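Local coordinates for protein acyl-coenzyme A oxidase acox-1.1 (Caenorhabditis elegans, PDB 5K3H) that catalyses the FAD-dependent oxidation of acyl-CoA to 2-trans-enoyl-CoA, passing electrons to oxygen, in the first step of peroxisomal beta-oxidation, at residues T148-E153 with G191-S196. Sequence-based numbering, arbitrary orientation.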
loop_
_atom_site.group_PDB
_atom_site.type_symbol
_atom_site.label_atom_id
_atom_site.label_comp_id
_atom_site.label_asym_id
_atom_site.label_seq_id
_atom_site.Cartn_x
_atom_site.Cartn_y
_atom_site.Cartn_z
ATOM N N THR B 148 -20.950 -20.310 5.087
ATOM C CA THR B 148 -20.339 -19.286 4.260
ATOM C C THR B 148 -21.003 -19.366 2.889
ATOM O O THR B 148 -21.929 -20.152 2.669
ATOM C CB THR B 148 -18.809 -19.473 4.219
ATOM O OG1 THR B 148 -18.197 -18.441 3.433
ATOM C CG2 THR B 148 -18.448 -20.842 3.644
ATOM N N TYR B 149 -20.526 -18.540 1.965
ATOM C CA TYR B 149 -21.059 -18.472 0.612
ATOM C C TYR B 149 -19.906 -18.784 -0.334
ATOM O O TYR B 149 -18.861 -18.131 -0.281
ATOM C CB TYR B 149 -21.653 -17.086 0.361
ATOM C CG TYR B 149 -22.403 -16.938 -0.934
ATOM C CD1 TYR B 149 -23.739 -17.268 -1.004
ATOM C CD2 TYR B 149 -21.793 -16.450 -2.074
ATOM C CE1 TYR B 149 -24.454 -17.135 -2.175
ATOM C CE2 TYR B 149 -22.512 -16.316 -3.265
ATOM C CZ TYR B 149 -23.840 -16.663 -3.296
ATOM O OH TYR B 149 -24.577 -16.547 -4.448
ATOM N N ALA B 150 -20.066 -19.803 -1.166
ATOM C CA ALA B 150 -18.943 -20.354 -1.931
ATOM C C ALA B 150 -19.233 -20.166 -3.407
ATOM O O ALA B 150 -19.975 -20.950 -4.005
ATOM C CB ALA B 150 -18.710 -21.825 -1.585
ATOM N N GLN B 151 -18.664 -19.113 -3.990
ATOM C CA GLN B 151 -18.884 -18.819 -5.403
ATOM C C GLN B 151 -17.595 -18.862 -6.212
ATOM O O GLN B 151 -17.500 -19.616 -7.189
ATOM C CB GLN B 151 -19.578 -17.456 -5.542
ATOM C CG GLN B 151 -19.816 -17.033 -6.963
ATOM C CD GLN B 151 -20.528 -15.703 -7.024
ATOM O OE1 GLN B 151 -20.043 -14.742 -7.632
ATOM N NE2 GLN B 151 -21.704 -15.641 -6.387
ATOM N N THR B 152 -16.598 -18.079 -5.829
ATOM C CA THR B 152 -15.444 -17.908 -6.686
ATOM C C THR B 152 -14.621 -19.188 -6.755
ATOM O O THR B 152 -14.513 -19.955 -5.793
ATOM C CB THR B 152 -14.587 -16.754 -6.188
ATOM O OG1 THR B 152 -14.037 -17.108 -4.924
ATOM C CG2 THR B 152 -15.419 -15.477 -6.053
ATOM N N GLU B 153 -14.009 -19.391 -7.911
ATOM C CA GLU B 153 -13.247 -20.584 -8.182
ATOM C C GLU B 153 -11.803 -20.204 -8.462
ATOM O O GLU B 153 -11.496 -19.053 -8.782
ATOM C CB GLU B 153 -13.855 -21.341 -9.354
ATOM C CG GLU B 153 -15.160 -21.974 -8.996
ATOM C CD GLU B 153 -15.897 -22.496 -10.193
ATOM O OE1 GLU B 153 -15.317 -22.453 -11.307
ATOM O OE2 GLU B 153 -17.055 -22.946 -10.025
ATOM N N GLY B 191 -14.605 -16.922 2.432
ATOM C CA GLY B 191 -14.131 -16.731 3.790
ATOM C C GLY B 191 -14.735 -17.759 4.726
ATOM O O GLY B 191 -15.861 -18.222 4.527
ATOM N N ASN B 192 -13.935 -18.187 5.705
ATOM C CA ASN B 192 -14.337 -19.129 6.748
ATOM C C ASN B 192 -14.757 -20.488 6.192
ATOM O O ASN B 192 -15.395 -21.276 6.905
ATOM C CB ASN B 192 -15.441 -18.537 7.618
ATOM C CG ASN B 192 -15.013 -17.250 8.255
ATOM O OD1 ASN B 192 -15.691 -16.230 8.136
ATOM N ND2 ASN B 192 -13.862 -17.275 8.917
ATOM N N LEU B 193 -14.433 -20.758 4.923
ATOM C CA LEU B 193 -14.766 -22.010 4.261
ATOM C C LEU B 193 -13.758 -23.110 4.562
ATOM O O LEU B 193 -14.105 -24.297 4.507
ATOM C CB LEU B 193 -14.843 -21.797 2.744
ATOM C CG LEU B 193 -15.034 -23.051 1.876
ATOM C CD1 LEU B 193 -16.332 -23.782 2.228
ATOM C CD2 LEU B 193 -14.993 -22.732 0.373
ATOM N N GLY B 194 -12.512 -22.748 4.858
ATOM C CA GLY B 194 -11.459 -23.747 4.890
ATOM C C GLY B 194 -11.536 -24.656 6.098
ATOM O O GLY B 194 -11.291 -25.863 5.993
ATOM N N LYS B 195 -11.855 -24.086 7.265
ATOM C CA LYS B 195 -11.757 -24.806 8.529
ATOM C C LYS B 195 -12.974 -24.664 9.443
ATOM O O LYS B 195 -13.298 -25.603 10.177
ATOM C CB LYS B 195 -10.510 -24.330 9.275
ATOM C CG LYS B 195 -9.228 -24.714 8.591
ATOM C CD LYS B 195 -9.152 -26.239 8.524
ATOM C CE LYS B 195 -8.043 -26.725 7.621
ATOM N NZ LYS B 195 -7.911 -28.216 7.624
ATOM N N SER B 196 -13.672 -23.523 9.383
ATOM C CA SER B 196 -14.704 -23.168 10.357
ATOM C C SER B 196 -16.089 -23.652 9.953
ATOM O O SER B 196 -16.845 -24.149 10.799
ATOM C CB SER B 196 -14.772 -21.645 10.553
ATOM O OG SER B 196 -13.546 -21.104 11.018
#
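The hydroxyl OG1 of Thr-148 donates a hydrogen bond to the carbonyl O of Gly-191, at 2.6 Å. The donor lies in the carbonyl plane, with a C=O...OG1 angle of 157°. This bond ties strand 147-150 to the loop between strands 187-188 and 199-208, in the beta domain of the acyl-CoA oxidase/dehydrogenase fold. Both segments contribute to an FAD site shared across the dimer: Tyr-149 to Thr-152 follow directly after the donor, and Gly-191 supplies the acceptor. The bond joins two segments that both carry FAD-binding residues.

The contact is buried. Strand 147-150 runs parallel to strand 199-208, and backbone bonds join Thr-148 to Val-201 and Ala-150 to Val-201 and Val-203. The loop has its own anchors: Asn-192 ND2 bonds to Asp-249 OD1 and Asn-111 O, and Asn-192 OD1 accepts the backbone N-H of Leu-115. These bonds hold the residue that follows the Gly-191 acceptor.

The two branches of Thr-148 do different work. With chi1 at -178°, OG1 points opposite the backbone N and reaches the Gly-191 carbonyl, leaving the methyl CG2 to face Leu-193. CG2 lies 3.8 Å from Leu-193 CB and 3.9 Å from Leu-193 CD1, with the two side chains crossing at about a right angle. Tyr-149, the next residue of the strand, turns its side chain away from the loop. Leu-193 thus spans Thr-148 and Ala-150, one methyl branch to each. Its other branch makes a looser apolar touch: CD2 approaches CB of Ala-150, two residues further along the strand, at 4.3 Å.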